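Local coordinates for 5'-nucleotidase SurE (PDB 2WQK), which probably hydrolyses nucleoside 5'-monophosphates to the nucleoside and phosphate, using one divalent metal cation per subunit, at residues Val7-Tyr12 with Arg37-Val42; Ser106-Gly111 with Ala124-Gly129. One frame throughout, in Å; residues are numbered along the deposited sequence.

Contact 1: residues Val7-Tyr12 with Arg37-Val42; sequences VNDDGY and RNLSGV. With NA (sodium ion), chain D.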
# COMPACT_ATOMS: atom_id res chain seq x y z
N VAL A 7 20.35 11.30 -1.60
CA VAL A 7 19.15 10.51 -1.33
C VAL A 7 18.59 10.05 -2.67
O VAL A 7 19.05 10.48 -3.74
CB VAL A 7 18.08 11.35 -0.57
CG1 VAL A 7 18.72 11.97 0.68
CG2 VAL A 7 17.45 12.42 -1.47
N ASN A 8 17.59 9.18 -2.62
CA ASN A 8 16.83 8.87 -3.83
C ASN A 8 15.43 8.38 -3.44
O ASN A 8 15.07 8.40 -2.25
CB ASN A 8 17.54 7.89 -4.76
CG ASN A 8 17.42 6.43 -4.32
OD1 ASN A 8 17.06 6.14 -3.18
ND2 ASN A 8 17.76 5.49 -5.23
N ASP A 9 14.68 7.97 -4.45
CA ASP A 9 13.34 7.40 -4.25
C ASP A 9 13.24 5.91 -4.60
O ASP A 9 12.23 5.29 -4.33
CB ASP A 9 12.32 8.20 -5.09
CG ASP A 9 10.92 8.12 -4.55
OD1 ASP A 9 10.69 7.95 -3.34
OD2 ASP A 9 10.02 8.22 -5.40
N ASP A 10 14.25 5.37 -5.29
CA ASP A 10 14.23 4.01 -5.79
C ASP A 10 14.79 2.99 -4.81
O ASP A 10 14.60 1.79 -5.01
CB ASP A 10 15.00 3.95 -7.12
CG ASP A 10 14.41 4.88 -8.18
OD1 ASP A 10 13.14 4.90 -8.30
OD2 ASP A 10 15.19 5.56 -8.90
N GLY A 11 15.48 3.48 -3.77
CA GLY A 11 16.09 2.58 -2.79
C GLY A 11 17.61 2.65 -2.82
O GLY A 11 18.22 2.91 -3.85
N TYR A 12 18.22 2.38 -1.67
CA TYR A 12 19.67 2.51 -1.50
C TYR A 12 20.46 1.60 -2.41
O TYR A 12 21.65 1.84 -2.66
CB TYR A 12 20.08 2.28 -0.06
CG TYR A 12 19.96 0.84 0.40
CD1 TYR A 12 20.98 -0.08 0.13
CD2 TYR A 12 18.85 0.41 1.12
CE1 TYR A 12 20.88 -1.38 0.56
CE2 TYR A 12 18.75 -0.90 1.55
CZ TYR A 12 19.76 -1.78 1.26
OH TYR A 12 19.66 -3.07 1.70
N ARG A 37 13.44 0.63 -0.13
CA ARG A 37 12.51 0.08 -1.13
C ARG A 37 12.18 1.19 -2.11
O ARG A 37 12.41 2.37 -1.87
CB ARG A 37 11.21 -0.45 -0.52
CG ARG A 37 10.33 0.62 0.09
CD ARG A 37 9.32 0.06 1.11
NE ARG A 37 9.97 -0.45 2.32
CZ ARG A 37 9.37 -1.14 3.29
NH1 ARG A 37 8.08 -1.46 3.20
NH2 ARG A 37 10.06 -1.52 4.34
N ASN A 38 11.61 0.81 -3.24
CA ASN A 38 11.23 1.77 -4.24
C ASN A 38 9.90 2.41 -3.87
O ASN A 38 8.86 1.71 -3.78
CB ASN A 38 11.09 1.07 -5.59
CG ASN A 38 11.04 2.02 -6.73
OD1 ASN A 38 10.35 3.01 -6.65
ND2 ASN A 38 11.82 1.75 -7.80
N LEU A 39 9.91 3.72 -3.70
CA LEU A 39 8.70 4.48 -3.28
C LEU A 39 8.11 5.34 -4.39
O LEU A 39 7.26 6.24 -4.14
CB LEU A 39 8.96 5.34 -2.04
CG LEU A 39 9.32 4.56 -0.78
CD1 LEU A 39 9.81 5.51 0.35
CD2 LEU A 39 8.20 3.64 -0.25
N SER A 40 8.51 5.08 -5.61
CA SER A 40 8.08 5.89 -6.74
C SER A 40 6.54 6.00 -6.85
O SER A 40 6.00 7.04 -7.16
CB SER A 40 8.66 5.28 -8.02
OG SER A 40 10.09 5.27 -7.95
N GLY A 41 5.87 4.90 -6.58
CA GLY A 41 4.43 4.83 -6.85
C GLY A 41 3.53 5.31 -5.72
O GLY A 41 2.28 5.23 -5.85
N VAL A 42 4.12 5.72 -4.61
CA VAL A 42 3.40 5.94 -3.38
C VAL A 42 3.61 7.34 -2.84
O VAL A 42 4.00 8.22 -3.57
CB VAL A 42 3.64 4.83 -2.37
CG1 VAL A 42 3.20 3.45 -2.99
CG2 VAL A 42 5.09 4.80 -1.86
NA NA D . 11.72 6.61 -9.03
O HOH W 1 14.14 -0.02 -7.05
O HOH W 2 11.64 3.00 -10.46
O HOH W 3 11.13 5.66 -11.20

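Contact 2: residues Ser106-Gly111 with Ala124-Gly129; sequences SGTVSG and AFSAFG. With SO4 (sulfate ion), chain C.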
# COMPACT_ATOMS: atom_id res chain seq x y z
N SER A 106 6.91 13.82 -8.27
CA SER A 106 8.17 13.07 -8.21
C SER A 106 8.81 13.07 -6.81
O SER A 106 9.06 14.13 -6.20
CB SER A 106 9.17 13.74 -9.14
OG SER A 106 10.50 13.24 -8.94
N GLY A 107 9.11 11.88 -6.33
CA GLY A 107 9.86 11.71 -5.09
C GLY A 107 11.30 12.18 -5.23
O GLY A 107 11.88 12.70 -4.28
N THR A 108 11.88 11.95 -6.40
CA THR A 108 13.26 12.40 -6.60
C THR A 108 13.33 13.92 -6.49
O THR A 108 14.17 14.47 -5.78
CB THR A 108 13.80 11.94 -7.98
OG1 THR A 108 13.71 10.52 -8.04
CG2 THR A 108 15.27 12.40 -8.20
N VAL A 109 12.41 14.60 -7.16
CA VAL A 109 12.39 16.06 -7.12
C VAL A 109 12.11 16.55 -5.68
O VAL A 109 12.72 17.48 -5.21
CB VAL A 109 11.40 16.66 -8.14
CG1 VAL A 109 11.38 18.17 -8.03
CG2 VAL A 109 11.80 16.25 -9.54
N SER A 110 11.19 15.89 -4.99
CA SER A 110 10.84 16.35 -3.64
C SER A 110 12.01 16.24 -2.66
O SER A 110 12.15 17.08 -1.75
CB SER A 110 9.60 15.62 -3.12
OG SER A 110 9.83 14.28 -2.87
N GLY A 111 12.90 15.25 -2.87
CA GLY A 111 14.12 15.19 -2.04
C GLY A 111 14.96 16.46 -2.20
O GLY A 111 15.44 17.04 -1.21
N ALA A 124 18.19 17.67 -8.25
CA ALA A 124 17.58 16.36 -8.57
C ALA A 124 18.15 15.89 -9.93
O ALA A 124 18.24 16.73 -10.84
CB ALA A 124 16.04 16.47 -8.70
N PHE A 125 18.47 14.59 -10.06
CA PHE A 125 18.95 14.03 -11.31
C PHE A 125 18.07 12.84 -11.66
O PHE A 125 17.86 11.94 -10.83
CB PHE A 125 20.37 13.48 -11.10
CG PHE A 125 21.41 14.53 -10.75
CD1 PHE A 125 21.95 15.35 -11.75
CD2 PHE A 125 21.91 14.66 -9.47
CE1 PHE A 125 22.92 16.29 -11.44
CE2 PHE A 125 22.90 15.60 -9.18
CZ PHE A 125 23.39 16.40 -10.15
N SER A 126 17.61 12.81 -12.92
CA SER A 126 16.77 11.73 -13.44
C SER A 126 17.27 11.33 -14.83
O SER A 126 17.70 12.18 -15.59
CB SER A 126 15.32 12.21 -13.54
OG SER A 126 14.86 12.58 -12.26
N ALA A 127 17.20 10.02 -15.10
CA ALA A 127 17.57 9.43 -16.40
C ALA A 127 16.38 9.39 -17.37
O ALA A 127 15.35 8.80 -17.05
CB ALA A 127 18.10 7.98 -16.17
N PHE A 128 16.57 9.96 -18.55
CA PHE A 128 15.57 9.92 -19.61
C PHE A 128 15.85 8.69 -20.45
O PHE A 128 16.62 8.72 -21.42
CB PHE A 128 15.60 11.18 -20.47
CG PHE A 128 14.61 11.16 -21.62
CD1 PHE A 128 13.24 11.27 -21.37
CD2 PHE A 128 15.04 11.09 -22.93
CE1 PHE A 128 12.32 11.30 -22.37
CE2 PHE A 128 14.12 11.12 -23.96
CZ PHE A 128 12.76 11.22 -23.68
N GLY A 129 15.26 7.61 -19.98
CA GLY A 129 15.36 6.28 -20.60
C GLY A 129 14.39 5.37 -19.89
O GLY A 129 13.86 5.69 -18.80
S SO4 C . 10.21 9.32 -8.75
O1 SO4 C . 10.11 8.56 -9.99
O2 SO4 C . 10.92 8.46 -7.76
O3 SO4 C . 11.00 10.49 -8.92
O4 SO4 C . 8.86 9.68 -8.20

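Contact 1: residues Val7-Tyr12 with Arg37-Val42
D9 and L39 make the direct backbone link: L39 N donates to D9 O at 2.9 Å, almost straight at 172° and close to the line of the C=O bond. The two loops run antiparallel, the CA atoms of D10 and N38 approaching to 4.1 Å and those of G11 and R37 to 4.7 Å. G11 has backbone angles (phi 114°) at which a CB would strike the carbonyl oxygen of D10, and N8 OD1 accepts from G11 N as an Asx motif while its ND2 donates to G11 O. The side chains then converge on a sodium ion, which D10 OD1 binds at 2.3 Å and S40 OG at 2.4 Å. Sodium here takes the place predicted for the SurE divalent cation, with D9 also a predicted ligand. S40 OG gives its proton to N38 OD1 (2.6 Å), in the amide plane on a lone pair. N38 OD1 also takes S40 N as an Asx turn; one bond holds the S40 backbone and the other orients its hydroxyl, so N38 acts from the second shell on a sodium ligand. With CG anti to its backbone N (chi1 -165°), N38 lies alongside D10, and two waters bridge its ND2 to D10 O and D10 OD1. D9 OD1 rests 3.4 Å from L39 CB and has no polar partner in the model. D10 OD2 accepts from E95 N, and N94 at the end of strand 88-94 supplies a further sodium ligand. The loops follow the neighbouring parallel strands 3-7 and 29-35, with helix 69-80 packed against D9 and V7.

Contact 2: residues Ser106-Gly111 with Ala124-Gly129
T108 turns its CG2 methyl to strand 124-128, where it meets F125 O at 3.7 Å and S126 OG at 4.1 Å, while its hydroxyl serves the bound sulfate. One torsion explains the division: OG1 stands beside the backbone N (chi1 -58°), which leaves CG2 anti to that N and directed at the strand. A124, which buries almost as much surface, answers with its CB, 4.0 Å from both V109 CA and T108 O. The contact with V109 itself is looser, CG2 to A124 CB, and purely apolar. The small A124 is consistent with the close approach of the helix, its axis over residues 107-111 coming within 7.6 Å of the strand axis and running nearly antiparallel to it at 160°. That is the return geometry of a beta-alpha-beta crossover, here strand 88-94, helix 107-117 and strand 122-128 of the SurE fold, and S126 OG is tied to N98 ND2 of the connection that precedes the helix. At the first turn S106 is the N-cap: its OG accepts from V109 N with an angle of 173° and donates to sulfate O3 at 2.8 Å. T108 N and T108 OG1 reach the same O3, so three donors grip one oxygen, and G107 N holds O4 at 2.9 Å. The first backbone N-H groups of the helix, those of G107 and T108, thus point at the anion, and the helix dipole would probably favour its negative charge. Replacing S106 with an alanine would probably leave V109 N without its capping acceptor and O3 with one donor fewer, weakening both the helix start and the anion grip. N98 ND2 adds another donor to the sulfate.

Contacts 1 and 2 have centres 10 Å apart and share one pocket, contact 1 supplying metal ligands and contact 2 an anion site. They also touch directly: D9 OD2 lies 3.5 Å from G107 CA, and D9 CB packs 4.0 Å from T108 N. Sulfate O2 stands 2.4 Å from the sodium, evidence that the two sites adjoin: the sulfate bound at the start of helix 107-117 lies next to the metal held by the 7-12 and 37-42 loops. N94 joins both, ligating sodium and accepting a weak hydrogen bond from T108 OG1. The sulfate probably came from the crystallisation liquor, but its place is consistent with that of a substrate phosphate.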